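PDB 3ON5: BH1974 protein from Bacillus halodurans, which is probably an XdhC-like accessory factor that helps equip xanthine dehydrogenase-type enzymes with their molybdenum cofactor. Local coordinates for residues T270-Q274 and R299-L303; R289-G295 and H312-G318; R91-L97 and G113-L119. One frame throughout, in Å; residues are numbered along the deposited sequence.

Interaction 1: residues T270-Q274 and R299-L303; sequences THHFQ and RTRRL
The Phe273 ring lies across helix 297-304 and meets three residues of it, each in a different way. Leu303 sits over one face: its CD2 stands 3.7 Å from the centroid of the Phe273 ring, almost on the ring normal, a CH-pi contact. The far end of the same ring abuts backbone, with Phe273 CZ 3.5 Å from Arg302 C, near the ring plane. Phe273 holds CG anti to its backbone N (chi1 -169°), and this carries the ring from the first turn of helix 273-283 over to its neighbour.

The two arginines are turned quite differently against the phenyl group. The Arg302 guanidinium is nearly parallel to the ring, the planes 11° apart, yet it approaches obliquely, NH1 lying 3.6 Å from Phe273 CE2. The Arg299 guanidinium is steeply inclined to the ring, at 75°, and it is Phe273 CD2 that comes over a face of this group, toward its rim, 3.9 Å from Arg299 NH1. A bend at chi3 helps bring the head of Arg299 back to the start of helix 273-283.

That start is shaped by Thr270 and the N-cap residue His272. Thr270 OG1 accepts from His272 N at 3.2 Å, an ST turn, while His272 ND1 donates to Thr270 O at 2.9 Å from above the carbonyl plane.

No hydrogen bond links the two segments, and their contact is aliphatic, aromatic and guanidinium packing. The charge of Arg299 is met elsewhere, by salt bridges to Asp276 of the same chain and Asp102 of the second subunit. Held by two carboxylates, the guanidinium probably keeps its positive charge and has its rotation beside the phenyl ring restricted, at a point where helix packing and subunit interface coincide.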
ATOM      1  N   THR A 270       9.024   6.459  40.085  1.00 55.79           N
ATOM      2  CA  THR A 270       8.445   5.287  40.730  1.00 56.92           C
ATOM      3  C   THR A 270       7.127   5.632  41.412  1.00 66.43           C
ATOM      4  O   THR A 270       6.330   4.728  41.641  1.00 67.43           O
ATOM      5  CB  THR A 270       9.411   4.654  41.755  1.00 61.87           C
ATOM      6  OG1 THR A 270       9.479   5.459  42.928  1.00 61.47           O
ATOM      7  CG2 THR A 270      10.800   4.393  41.197  1.00 58.00           C
ATOM      8  N   HIS A 271       6.908   6.923  41.766  1.00 65.32           N
ATOM      9  CA  HIS A 271       5.728   7.440  42.482  1.00 66.67           C
ATOM     10  C   HIS A 271       5.721   6.943  43.928  1.00 68.83           C
ATOM     11  O   HIS A 271       4.693   7.009  44.587  1.00 71.16           O
ATOM     12  CB  HIS A 271       4.402   7.065  41.782  1.00 68.23           C
ATOM     13  CG  HIS A 271       4.268   7.609  40.396  1.00 71.58           C
ATOM     14  ND1 HIS A 271       3.852   8.901  40.176  1.00 75.00           N
ATOM     15  CD2 HIS A 271       4.460   7.003  39.202  1.00 72.79           C
ATOM     16  CE1 HIS A 271       3.819   9.053  38.860  1.00 73.76           C
ATOM     17  NE2 HIS A 271       4.185   7.939  38.228  1.00 72.50           N
ATOM     18  N   HIS A 272       6.867   6.439  44.408  1.00 63.88           N
ATOM     19  CA  HIS A 272       7.123   5.926  45.762  1.00 64.04           C
ATOM     20  C   HIS A 272       8.263   6.690  46.342  1.00 65.08           C
ATOM     21  O   HIS A 272       9.382   6.581  45.840  1.00 63.38           O
ATOM     22  CB  HIS A 272       7.413   4.414  45.758  1.00 64.45           C
ATOM     23  CG  HIS A 272       6.232   3.558  45.433  1.00 68.44           C
ATOM     24  ND1 HIS A 272       5.768   3.424  44.126  1.00 69.46           N
ATOM     25  CD2 HIS A 272       5.496   2.762  46.243  1.00 71.41           C
ATOM     26  CE1 HIS A 272       4.736   2.598  44.195  1.00 69.54           C
ATOM     27  NE2 HIS A 272       4.539   2.166  45.450  1.00 71.16           N
ATOM     28  N   PHE A 273       7.980   7.495  47.372  1.00 62.23           N
ATOM     29  CA  PHE A 273       8.925   8.396  48.013  1.00 62.06           C
ATOM     30  C   PHE A 273      10.183   7.669  48.495  1.00 66.29           C
ATOM     31  O   PHE A 273      11.281   8.066  48.112  1.00 65.50           O
ATOM     32  CB  PHE A 273       8.267   9.114  49.194  1.00 65.02           C
ATOM     33  CG  PHE A 273       9.104  10.248  49.740  1.00 66.59           C
ATOM     34  CD1 PHE A 273      10.029  10.026  50.760  1.00 68.49           C
ATOM     35  CD2 PHE A 273       8.960  11.542  49.248  1.00 67.84           C
ATOM     36  CE1 PHE A 273      10.812  11.069  51.252  1.00 69.97           C
ATOM     37  CE2 PHE A 273       9.728  12.590  49.762  1.00 71.40           C
ATOM     38  CZ  PHE A 273      10.648  12.347  50.758  1.00 69.86           C
ATOM     39  N   GLN A 274      10.036   6.635  49.327  1.00 64.06           N
ATOM     40  CA  GLN A 274      11.173   5.894  49.882  1.00 64.34           C
ATOM     41  C   GLN A 274      12.047   5.301  48.760  1.00 63.34           C
ATOM     42  O   GLN A 274      13.280   5.358  48.864  1.00 62.23           O
ATOM     43  CB  GLN A 274      10.653   4.784  50.810  1.00 67.34           C
ATOM     44  CG  GLN A 274      11.723   3.945  51.507  1.00 94.98           C
ATOM     45  CD  GLN A 274      11.105   2.818  52.308  1.00127.86           C
ATOM     46  OE1 GLN A 274      10.477   3.033  53.356  1.00125.40           O
ATOM     47  NE2 GLN A 274      11.286   1.585  51.837  1.00125.17           N
ATOM     48  N   ARG A 299       8.792  18.172  46.820  1.00 76.75           N
ATOM     49  CA  ARG A 299       8.912  16.723  46.998  1.00 72.65           C
ATOM     50  C   ARG A 299      10.355  16.306  46.902  1.00 72.32           C
ATOM     51  O   ARG A 299      10.826  15.525  47.718  1.00 70.94           O
ATOM     52  CB  ARG A 299       8.080  15.991  45.943  1.00 68.81           C
ATOM     53  CG  ARG A 299       7.474  14.701  46.450  1.00 73.87           C
ATOM     54  CD  ARG A 299       6.943  13.871  45.308  1.00 78.01           C
ATOM     55  NE  ARG A 299       7.972  12.940  44.851  1.00 78.31           N
ATOM     56  CZ  ARG A 299       8.010  11.652  45.180  1.00 81.30           C
ATOM     57  NH1 ARG A 299       7.032  11.113  45.896  1.00 76.62           N
ATOM     58  NH2 ARG A 299       9.002  10.887  44.761  1.00 50.10           N
ATOM     59  N   THR A 300      11.067  16.876  45.913  1.00 68.06           N
ATOM     60  CA  THR A 300      12.467  16.600  45.603  1.00 66.62           C
ATOM     61  C   THR A 300      13.344  17.270  46.699  1.00 73.11           C
ATOM     62  O   THR A 300      14.413  16.732  46.997  1.00 73.23           O
ATOM     63  CB  THR A 300      12.760  17.048  44.166  1.00 66.28           C
ATOM     64  OG1 THR A 300      11.999  16.186  43.307  1.00 60.19           O
ATOM     65  CG2 THR A 300      14.234  16.934  43.786  1.00 61.08           C
ATOM     66  N   ARG A 301      12.872  18.366  47.343  1.00 70.64           N
ATOM     67  CA  ARG A 301      13.556  18.963  48.497  1.00 72.55           C
ATOM     68  C   ARG A 301      13.444  18.004  49.692  1.00 76.63           C
ATOM     69  O   ARG A 301      14.420  17.813  50.429  1.00 77.12           O
ATOM     70  CB  ARG A 301      13.011  20.358  48.852  1.00 74.39           C
ATOM     71  CG  ARG A 301      13.710  21.485  48.095  1.00 89.80           C
ATOM     72  CD  ARG A 301      13.385  22.887  48.610  1.00106.63           C
ATOM     73  NE  ARG A 301      12.023  23.343  48.304  1.00116.66           N
ATOM     74  CZ  ARG A 301      11.686  24.092  47.257  1.00131.46           C
ATOM     75  NH1 ARG A 301      12.603  24.461  46.371  1.00118.52           N
ATOM     76  NH2 ARG A 301      10.423  24.454  47.073  1.00119.89           N
ATOM     77  N   ARG A 302      12.261  17.359  49.843  1.00 71.86           N
ATOM     78  CA  ARG A 302      12.008  16.381  50.896  1.00 71.57           C
ATOM     79  C   ARG A 302      12.838  15.113  50.630  1.00 74.56           C
ATOM     80  O   ARG A 302      13.389  14.548  51.575  1.00 75.22           O
ATOM     81  CB  ARG A 302      10.509  16.062  51.028  1.00 71.17           C
ATOM     82  CG  ARG A 302       9.758  17.144  51.804  1.00 82.68           C
ATOM     83  CD  ARG A 302       8.288  16.860  52.071  1.00 91.19           C
ATOM     84  NE  ARG A 302       7.440  17.068  50.893  1.00 98.11           N
ATOM     85  CZ  ARG A 302       6.875  16.094  50.178  1.00105.21           C
ATOM     86  NH1 ARG A 302       7.018  14.823  50.541  1.00 87.62           N
ATOM     87  NH2 ARG A 302       6.124  16.388  49.121  1.00 85.03           N
ATOM     88  N   LEU A 303      12.984  14.717  49.342  1.00 69.45           N
ATOM     89  CA  LEU A 303      13.795  13.571  48.911  1.00 67.38           C
ATOM     90  C   LEU A 303      15.278  13.779  49.258  1.00 75.36           C
ATOM     91  O   LEU A 303      15.928  12.842  49.734  1.00 74.99           O
ATOM     92  CB  LEU A 303      13.653  13.309  47.392  1.00 64.10           C
ATOM     93  CG  LEU A 303      12.362  12.671  46.881  1.00 65.59           C
ATOM     94  CD1 LEU A 303      12.373  12.598  45.388  1.00 62.99           C
ATOM     95  CD2 LEU A 303      12.193  11.263  47.401  1.00 65.95           C
TER

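Interaction 2: residues R289-G295 and H312-G318; sequences RYIGILG and HLYSPVG
Tyr290 and Tyr314 meet on one face of a pair of parallel strands. From Tyr290 CB, which leads away from the partner strand, CG is set anti to the backbone N (chi1 174°), and the ring returns toward segment 312-318. Tyr290 CD1 lies 3.4 Å from Tyr314 CD1, and the next atom, Tyr290 CE1, is 3.5 Å from that same carbon. The planes are only 29° apart, but the rings are slid so far, with centroids 5.0 Å apart, that they barely overlap. At the tip, Tyr290 OH reaches the neighbourhood of Val317 CG2 and hydrogen-bonds Gln336 of helix 326-343, the helix that packs on this face.

Ile291, Ile293 and Leu313 hold the other face, where Leu313 CD1 touches Ile293 CD1 at 3.6 Å and helix 297-304 lies against Ile293 and Leu313. Between the faces runs the backbone ladder: Ile291 N to His312 O (2.9 Å), Tyr314 N to Ile291 O (2.8 Å), and Ile293 N to Tyr314 O (3.2 Å). Strand 290-293, helix 297-304 and strand 313-314 thus form a beta-alpha-beta unit at the edge, within this chain, of a parallel sheet with helices on both sides, as expected of a Rossmann domain.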
ATOM      1  N   ARG A 289      25.226  12.797  33.723  1.00 65.19           N
ATOM      2  CA  ARG A 289      24.807  13.656  32.627  1.00 62.95           C
ATOM      3  C   ARG A 289      23.483  14.345  32.967  1.00 62.51           C
ATOM      4  O   ARG A 289      23.353  15.558  32.784  1.00 62.62           O
ATOM      5  CB  ARG A 289      24.669  12.784  31.363  1.00 61.82           C
ATOM      6  CG  ARG A 289      24.360  13.503  30.066  1.00 74.25           C
ATOM      7  CD  ARG A 289      25.552  14.190  29.430  1.00 91.89           C
ATOM      8  NE  ARG A 289      25.216  14.754  28.121  1.00100.60           N
ATOM      9  CZ  ARG A 289      25.289  14.080  26.976  1.00113.07           C
ATOM     10  NH1 ARG A 289      25.676  12.808  26.969  1.00 98.44           N
ATOM     11  NH2 ARG A 289      24.965  14.667  25.833  1.00 99.28           N
ATOM     12  N   TYR A 290      22.523  13.564  33.520  1.00 55.39           N
ATOM     13  CA  TYR A 290      21.165  14.012  33.812  1.00 53.23           C
ATOM     14  C   TYR A 290      20.449  13.152  34.867  1.00 54.78           C
ATOM     15  O   TYR A 290      20.531  11.927  34.782  1.00 54.68           O
ATOM     16  CB  TYR A 290      20.394  13.912  32.477  1.00 50.72           C
ATOM     17  CG  TYR A 290      18.917  14.198  32.535  1.00 49.89           C
ATOM     18  CD1 TYR A 290      18.434  15.488  32.380  1.00 52.70           C
ATOM     19  CD2 TYR A 290      17.992  13.166  32.662  1.00 49.03           C
ATOM     20  CE1 TYR A 290      17.069  15.755  32.392  1.00 53.33           C
ATOM     21  CE2 TYR A 290      16.626  13.422  32.706  1.00 49.77           C
ATOM     22  CZ  TYR A 290      16.170  14.717  32.554  1.00 58.16           C
ATOM     23  OH  TYR A 290      14.829  14.982  32.566  1.00 61.95           O
ATOM     24  N   ILE A 291      19.700  13.795  35.813  1.00 49.59           N
ATOM     25  CA  ILE A 291      18.824  13.163  36.821  1.00 48.68           C
ATOM     26  C   ILE A 291      17.513  13.930  36.813  1.00 52.18           C
ATOM     27  O   ILE A 291      17.481  15.112  37.153  1.00 50.92           O
ATOM     28  CB  ILE A 291      19.387  13.027  38.267  1.00 53.43           C
ATOM     29  CG1 ILE A 291      20.766  12.346  38.312  1.00 53.60           C
ATOM     30  CG2 ILE A 291      18.365  12.312  39.188  1.00 53.51           C
ATOM     31  CD1 ILE A 291      21.458  12.495  39.665  1.00 61.77           C
ATOM     32  N   GLY A 292      16.464  13.266  36.369  1.00 50.04           N
ATOM     33  CA  GLY A 292      15.143  13.865  36.299  1.00 51.74           C
ATOM     34  C   GLY A 292      14.220  13.147  37.254  1.00 59.45           C
ATOM     35  O   GLY A 292      14.150  11.914  37.225  1.00 57.89           O
ATOM     36  N   ILE A 293      13.542  13.908  38.145  1.00 58.70           N
ATOM     37  CA  ILE A 293      12.636  13.301  39.112  1.00 59.01           C
ATOM     38  C   ILE A 293      11.238  13.861  38.889  1.00 65.86           C
ATOM     39  O   ILE A 293      11.032  15.077  38.926  1.00 67.04           O
ATOM     40  CB  ILE A 293      13.087  13.474  40.589  1.00 62.99           C
ATOM     41  CG1 ILE A 293      14.582  13.212  40.756  1.00 62.36           C
ATOM     42  CG2 ILE A 293      12.232  12.586  41.524  1.00 63.49           C
ATOM     43  CD1 ILE A 293      15.089  13.488  42.125  1.00 67.42           C
ATOM     44  N   LEU A 294      10.286  12.950  38.667  1.00 63.00           N
ATOM     45  CA  LEU A 294       8.884  13.246  38.465  1.00 64.55           C
ATOM     46  C   LEU A 294       8.263  13.684  39.791  1.00 73.31           C
ATOM     47  O   LEU A 294       8.285  12.933  40.774  1.00 74.02           O
ATOM     48  CB  LEU A 294       8.196  12.000  37.901  1.00 63.60           C
ATOM     49  CG  LEU A 294       6.822  12.201  37.267  1.00 69.64           C
ATOM     50  CD1 LEU A 294       6.941  12.833  35.896  1.00 69.14           C
ATOM     51  CD2 LEU A 294       6.146  10.885  37.082  1.00 72.27           C
ATOM     52  N   GLY A 295       7.752  14.914  39.806  1.00 72.19           N
ATOM     53  CA  GLY A 295       7.145  15.528  40.979  1.00 73.44           C
ATOM     54  C   GLY A 295       7.512  16.988  41.086  1.00 77.47           C
ATOM     55  O   GLY A 295       8.086  17.559  40.154  1.00 77.79           O
ATOM     56  N   HIS A 312      23.366  18.018  37.906  1.00 82.56           N
ATOM     57  CA  HIS A 312      22.428  17.988  36.792  1.00 79.76           C
ATOM     58  C   HIS A 312      21.082  17.372  37.202  1.00 77.28           C
ATOM     59  O   HIS A 312      20.560  16.464  36.548  1.00 74.33           O
ATOM     60  CB  HIS A 312      23.043  17.232  35.609  1.00 79.44           C
ATOM     61  CG  HIS A 312      24.373  17.797  35.214  1.00 84.83           C
ATOM     62  ND1 HIS A 312      25.552  17.232  35.658  1.00 87.49           N
ATOM     63  CD2 HIS A 312      24.664  18.930  34.530  1.00 88.22           C
ATOM     64  CE1 HIS A 312      26.524  17.998  35.184  1.00 88.29           C
ATOM     65  NE2 HIS A 312      26.039  19.035  34.504  1.00 89.14           N
ATOM     66  N   LEU A 313      20.489  17.950  38.242  1.00 72.40           N
ATOM     67  CA  LEU A 313      19.179  17.566  38.731  1.00 70.41           C
ATOM     68  C   LEU A 313      18.115  18.431  38.065  1.00 75.22           C
ATOM     69  O   LEU A 313      18.279  19.649  37.972  1.00 77.69           O
ATOM     70  CB  LEU A 313      19.117  17.687  40.255  1.00 71.66           C
ATOM     71  CG  LEU A 313      17.803  17.268  40.912  1.00 74.63           C
ATOM     72  CD1 LEU A 313      17.508  15.792  40.667  1.00 71.32           C
ATOM     73  CD2 LEU A 313      17.779  17.626  42.379  1.00 78.18           C
ATOM     74  N   TYR A 314      17.041  17.797  37.575  1.00 69.58           N
ATOM     75  CA  TYR A 314      15.933  18.458  36.901  1.00 68.48           C
ATOM     76  C   TYR A 314      14.637  18.044  37.567  1.00 74.38           C
ATOM     77  O   TYR A 314      14.175  16.912  37.414  1.00 72.59           O
ATOM     78  CB  TYR A 314      15.933  18.128  35.396  1.00 66.31           C
ATOM     79  CG  TYR A 314      17.118  18.695  34.646  1.00 67.61           C
ATOM     80  CD1 TYR A 314      18.351  18.046  34.654  1.00 69.10           C
ATOM     81  CD2 TYR A 314      16.999  19.854  33.889  1.00 69.02           C
ATOM     82  CE1 TYR A 314      19.450  18.569  33.968  1.00 69.57           C
ATOM     83  CE2 TYR A 314      18.089  20.386  33.198  1.00 69.95           C
ATOM     84  CZ  TYR A 314      19.316  19.747  33.251  1.00 73.48           C
ATOM     85  OH  TYR A 314      20.392  20.288  32.589  1.00 69.16           O
ATOM     86  N   SER A 315      14.107  18.937  38.395  1.00 74.49           N
ATOM     87  CA  SER A 315      12.829  18.738  39.068  1.00 75.23           C
ATOM     88  C   SER A 315      12.147  20.098  39.174  1.00 81.89           C
ATOM     89  O   SER A 315      12.759  21.022  39.714  1.00 83.68           O
ATOM     90  CB  SER A 315      12.973  18.054  40.424  1.00 78.75           C
ATOM     91  OG  SER A 315      11.727  17.521  40.852  1.00 83.94           O
ATOM     92  N   PRO A 316      10.952  20.281  38.545  1.00 77.84           N
ATOM     93  CA  PRO A 316      10.120  19.267  37.861  1.00 74.79           C
ATOM     94  C   PRO A 316      10.773  18.826  36.555  1.00 73.95           C
ATOM     95  O   PRO A 316      11.538  19.575  35.925  1.00 74.59           O
ATOM     96  CB  PRO A 316       8.780  19.992  37.638  1.00 77.77           C
ATOM     97  CG  PRO A 316       8.810  21.169  38.564  1.00 85.14           C
ATOM     98  CD  PRO A 316      10.249  21.574  38.589  1.00 81.16           C
ATOM     99  N   VAL A 317      10.522  17.579  36.183  1.00 64.98           N
ATOM    100  CA  VAL A 317      11.178  17.031  35.021  1.00 61.56           C
ATOM    101  C   VAL A 317      10.475  17.564  33.729  1.00 66.36           C
ATOM    102  O   VAL A 317       9.290  17.918  33.754  1.00 67.37           O
ATOM    103  CB  VAL A 317      11.218  15.491  35.122  1.00 61.86           C
ATOM    104  CG1 VAL A 317       9.856  14.849  34.906  1.00 60.54           C
ATOM    105  CG2 VAL A 317      12.262  14.907  34.195  1.00 59.65           C
ATOM    106  N   GLY A 318      11.267  17.691  32.661  1.00 61.23           N
ATOM    107  CA  GLY A 318      10.820  18.172  31.363  1.00 60.47           C
ATOM    108  C   GLY A 318      10.701  19.679  31.235  1.00 66.99           C
ATOM    109  O   GLY A 318      10.737  20.414  32.235  1.00 69.12           O
TER

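Interaction 3: residues R91-L97 and G113-L119; sequences RTVVYDL and GTISVLL
Val93 and Val117 form the middle of three hydrogen-bonded pairs in an antiparallel ladder, which joins strand 91-96, outermost within the chain, to strand 113-121 of a five-stranded sheet. Arg91 with Leu119 and Tyr95 with Ile115 are the other two, each residue donating and accepting once. In the central pair the bond from Val93 N to Val117 O is nearly straight, 2.8 Å long with 172° at the hydrogen. Leu97 N adds a bond to Gly113 O at 2.8 Å.

Side chains mesh diagonally on the face of these pairs. Val93 CG2 meets Leu119 CD1 at 3.8 Å. With CG anti to the carbonyl carbon (chi1 -72°), the Tyr95 ring brings CD2 to 4.1 Å from Val117 CG2 and OH to Asp76 of helix 73-87, a hydrogen bond. That helix backs this face, touching Tyr95, Leu97 and Leu119. On the other face Val94 CG1 rests against Thr114 CG2 at 3.7 Å, while Leu118 reaches strand 143-149. Strand 36-46 continues the sheet beyond strand 113-121 by backbone bonds to Thr114, Ser116 and Leu118. At the end of the pair where the connecting loop leaves, Asp96 OD1 is hydrogen-bonded to Ser98 OG and also takes a weak bond from Thr114 OG1, at 3.4 Å.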
ATOM      1  N   ARG A  91      31.793   9.900  -5.736  1.00 52.75           N
ATOM      2  CA  ARG A  91      31.518  11.182  -6.376  1.00 51.96           C
ATOM      3  C   ARG A  91      31.018  12.202  -5.364  1.00 55.23           C
ATOM      4  O   ARG A  91      30.302  11.832  -4.423  1.00 54.32           O
ATOM      5  CB  ARG A  91      30.433  10.919  -7.445  1.00 49.88           C
ATOM      6  CG  ARG A  91      30.050  12.086  -8.304  1.00 64.36           C
ATOM      7  CD  ARG A  91      28.870  11.773  -9.200  1.00 78.03           C
ATOM      8  NE  ARG A  91      29.152  10.725 -10.184  1.00 89.60           N
ATOM      9  CZ  ARG A  91      28.479  10.570 -11.321  1.00 99.18           C
ATOM     10  NH1 ARG A  91      27.516  11.423 -11.654  1.00 78.23           N
ATOM     11  NH2 ARG A  91      28.796   9.591 -12.158  1.00 87.03           N
ATOM     12  N   THR A  92      31.362  13.483  -5.570  1.00 52.26           N
ATOM     13  CA  THR A  92      30.829  14.589  -4.779  1.00 52.11           C
ATOM     14  C   THR A  92      29.884  15.383  -5.677  1.00 58.34           C
ATOM     15  O   THR A  92      30.259  15.785  -6.788  1.00 59.27           O
ATOM     16  CB  THR A  92      31.911  15.464  -4.156  1.00 57.72           C
ATOM     17  OG1 THR A  92      32.765  14.653  -3.363  1.00 62.08           O
ATOM     18  CG2 THR A  92      31.316  16.531  -3.256  1.00 53.54           C
ATOM     19  N   VAL A  93      28.632  15.542  -5.226  1.00 54.40           N
ATOM     20  CA  VAL A  93      27.633  16.282  -5.985  1.00 53.29           C
ATOM     21  C   VAL A  93      27.279  17.504  -5.164  1.00 56.61           C
ATOM     22  O   VAL A  93      27.040  17.383  -3.967  1.00 55.89           O
ATOM     23  CB  VAL A  93      26.394  15.428  -6.368  1.00 55.13           C
ATOM     24  CG1 VAL A  93      25.508  16.173  -7.365  1.00 55.23           C
ATOM     25  CG2 VAL A  93      26.813  14.086  -6.964  1.00 54.08           C
ATOM     26  N   VAL A  94      27.304  18.684  -5.792  1.00 54.11           N
ATOM     27  CA  VAL A  94      26.966  19.945  -5.122  1.00 53.72           C
ATOM     28  C   VAL A  94      25.585  20.376  -5.604  1.00 57.24           C
ATOM     29  O   VAL A  94      25.308  20.359  -6.810  1.00 56.39           O
ATOM     30  CB  VAL A  94      28.023  21.055  -5.318  1.00 58.04           C
ATOM     31  CG1 VAL A  94      27.673  22.290  -4.502  1.00 58.39           C
ATOM     32  CG2 VAL A  94      29.412  20.552  -4.925  1.00 58.13           C
ATOM     33  N   TYR A  95      24.718  20.727  -4.646  1.00 53.80           N
ATOM     34  CA  TYR A  95      23.360  21.155  -4.918  1.00 52.83           C
ATOM     35  C   TYR A  95      23.065  22.542  -4.411  1.00 55.85           C
ATOM     36  O   TYR A  95      23.074  22.751  -3.199  1.00 54.43           O
ATOM     37  CB  TYR A  95      22.376  20.192  -4.261  1.00 52.97           C
ATOM     38  CG  TYR A  95      22.294  18.855  -4.937  1.00 55.87           C
ATOM     39  CD1 TYR A  95      21.448  18.654  -6.022  1.00 57.65           C
ATOM     40  CD2 TYR A  95      23.009  17.762  -4.447  1.00 57.17           C
ATOM     41  CE1 TYR A  95      21.336  17.410  -6.629  1.00 58.17           C
ATOM     42  CE2 TYR A  95      22.901  16.508  -5.043  1.00 57.69           C
ATOM     43  CZ  TYR A  95      22.070  16.341  -6.142  1.00 67.20           C
ATOM     44  OH  TYR A  95      21.955  15.129  -6.770  1.00 70.49           O
ATOM     45  N   ASP A  96      22.747  23.486  -5.319  1.00 54.62           N
ATOM     46  CA  ASP A  96      22.260  24.796  -4.885  1.00 56.76           C
ATOM     47  C   ASP A  96      20.784  24.618  -4.580  1.00 61.84           C
ATOM     48  O   ASP A  96      19.988  24.501  -5.524  1.00 61.03           O
ATOM     49  CB  ASP A  96      22.521  25.902  -5.925  1.00 60.78           C
ATOM     50  CG  ASP A  96      22.192  27.307  -5.436  1.00 73.19           C
ATOM     51  OD1 ASP A  96      21.910  27.471  -4.209  1.00 72.64           O
ATOM     52  OD2 ASP A  96      22.296  28.259  -6.253  1.00 81.63           O
ATOM     53  N   LEU A  97      20.397  24.496  -3.304  1.00 59.67           N
ATOM     54  CA  LEU A  97      19.013  24.184  -2.946  1.00 59.52           C
ATOM     55  C   LEU A  97      18.040  25.324  -3.254  1.00 68.88           C
ATOM     56  O   LEU A  97      16.845  25.058  -3.381  1.00 69.15           O
ATOM     57  CB  LEU A  97      18.896  23.809  -1.468  1.00 58.58           C
ATOM     58  CG  LEU A  97      19.726  22.575  -1.022  1.00 61.51           C
ATOM     59  CD1 LEU A  97      19.452  22.236   0.437  1.00 62.16           C
ATOM     60  CD2 LEU A  97      19.448  21.339  -1.890  1.00 57.65           C
ATOM     61  N   GLY A 113      20.395  27.505   0.732  1.00 63.31           N
ATOM     62  CA  GLY A 113      21.601  26.772   1.077  1.00 61.64           C
ATOM     63  C   GLY A 113      22.161  25.964  -0.069  1.00 63.65           C
ATOM     64  O   GLY A 113      21.484  25.735  -1.073  1.00 62.72           O
ATOM     65  N   THR A 114      23.418  25.549   0.080  1.00 59.84           N
ATOM     66  CA  THR A 114      24.175  24.775  -0.881  1.00 59.09           C
ATOM     67  C   THR A 114      24.799  23.604  -0.133  1.00 63.47           C
ATOM     68  O   THR A 114      25.540  23.812   0.838  1.00 65.20           O
ATOM     69  CB  THR A 114      25.190  25.678  -1.575  1.00 72.85           C
ATOM     70  OG1 THR A 114      24.497  26.775  -2.189  1.00 80.01           O
ATOM     71  CG2 THR A 114      26.008  24.937  -2.613  1.00 69.85           C
ATOM     72  N   ILE A 115      24.462  22.368  -0.548  1.00 57.84           N
ATOM     73  CA  ILE A 115      24.995  21.178   0.115  1.00 56.01           C
ATOM     74  C   ILE A 115      25.874  20.378  -0.855  1.00 58.84           C
ATOM     75  O   ILE A 115      25.603  20.317  -2.059  1.00 57.83           O
ATOM     76  CB  ILE A 115      23.912  20.250   0.761  1.00 57.46           C
ATOM     77  CG1 ILE A 115      22.977  19.561  -0.269  1.00 56.52           C
ATOM     78  CG2 ILE A 115      23.150  20.976   1.879  1.00 59.30           C
ATOM     79  CD1 ILE A 115      22.011  18.510   0.323  1.00 61.21           C
ATOM     80  N   SER A 116      26.929  19.763  -0.287  1.00 55.16           N
ATOM     81  CA  SER A 116      27.880  18.867  -0.940  1.00 54.48           C
ATOM     82  C   SER A 116      27.629  17.427  -0.421  1.00 56.69           C
ATOM     83  O   SER A 116      27.829  17.121   0.775  1.00 55.96           O
ATOM     84  CB  SER A 116      29.315  19.333  -0.694  1.00 59.88           C
ATOM     85  OG  SER A 116      29.504  20.709  -0.998  1.00 70.84           O
ATOM     86  N   VAL A 117      27.120  16.570  -1.310  1.00 51.57           N
ATOM     87  CA  VAL A 117      26.797  15.180  -0.990  1.00 50.00           C
ATOM     88  C   VAL A 117      27.876  14.274  -1.577  1.00 52.89           C
ATOM     89  O   VAL A 117      28.162  14.372  -2.773  1.00 52.33           O
ATOM     90  CB  VAL A 117      25.377  14.795  -1.517  1.00 52.88           C
ATOM     91  CG1 VAL A 117      24.993  13.372  -1.109  1.00 51.06           C
ATOM     92  CG2 VAL A 117      24.318  15.795  -1.052  1.00 52.87           C
ATOM     93  N   LEU A 118      28.483  13.413  -0.739  1.00 49.32           N
ATOM     94  CA  LEU A 118      29.479  12.437  -1.183  1.00 49.22           C
ATOM     95  C   LEU A 118      28.825  11.053  -1.291  1.00 52.42           C
ATOM     96  O   LEU A 118      28.363  10.498  -0.282  1.00 49.93           O
ATOM     97  CB  LEU A 118      30.710  12.394  -0.257  1.00 49.95           C
ATOM     98  CG  LEU A 118      31.741  11.255  -0.492  1.00 54.22           C
ATOM     99  CD1 LEU A 118      32.512  11.434  -1.799  1.00 55.34           C
ATOM    100  CD2 LEU A 118      32.715  11.190   0.629  1.00 55.88           C
ATOM    101  N   LEU A 119      28.808  10.502  -2.521  1.00 49.75           N
ATOM    102  CA  LEU A 119      28.224   9.196  -2.833  1.00 48.58           C
ATOM    103  C   LEU A 119      29.333   8.150  -2.935  1.00 49.83           C
ATOM    104  O   LEU A 119      30.255   8.323  -3.727  1.00 50.96           O
ATOM    105  CB  LEU A 119      27.404   9.278  -4.140  1.00 48.91           C
ATOM    106  CG  LEU A 119      26.175  10.200  -4.120  1.00 53.24           C
ATOM    107  CD1 LEU A 119      25.840  10.690  -5.476  1.00 54.43           C
ATOM    108  CD2 LEU A 119      24.991   9.520  -3.550  1.00 55.64           C
TER

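From the N terminus, interaction 3 comes first, closing a loop of 15 residues between segments 91-97 and 113-119 within the antiparallel sheet. Far along the chain, 270-274 opens interaction 1 and 289-295 opens interaction 2; 299-303 then closes the first before 312-318 closes the second, so the two cross. Interaction 1 joins two helices of the Rossmann domain and interaction 2 joins strands 290-293 and 313-314, which precede and follow helix 297-304 in the chain. They touch directly, Thr300 OG1 lying 2.8 Å from Ser315 OG in a probable hydrogen bond. Interaction 3 stands apart, its centre about 53 Å from that of interaction 1 and about 41 Å from that of interaction 2.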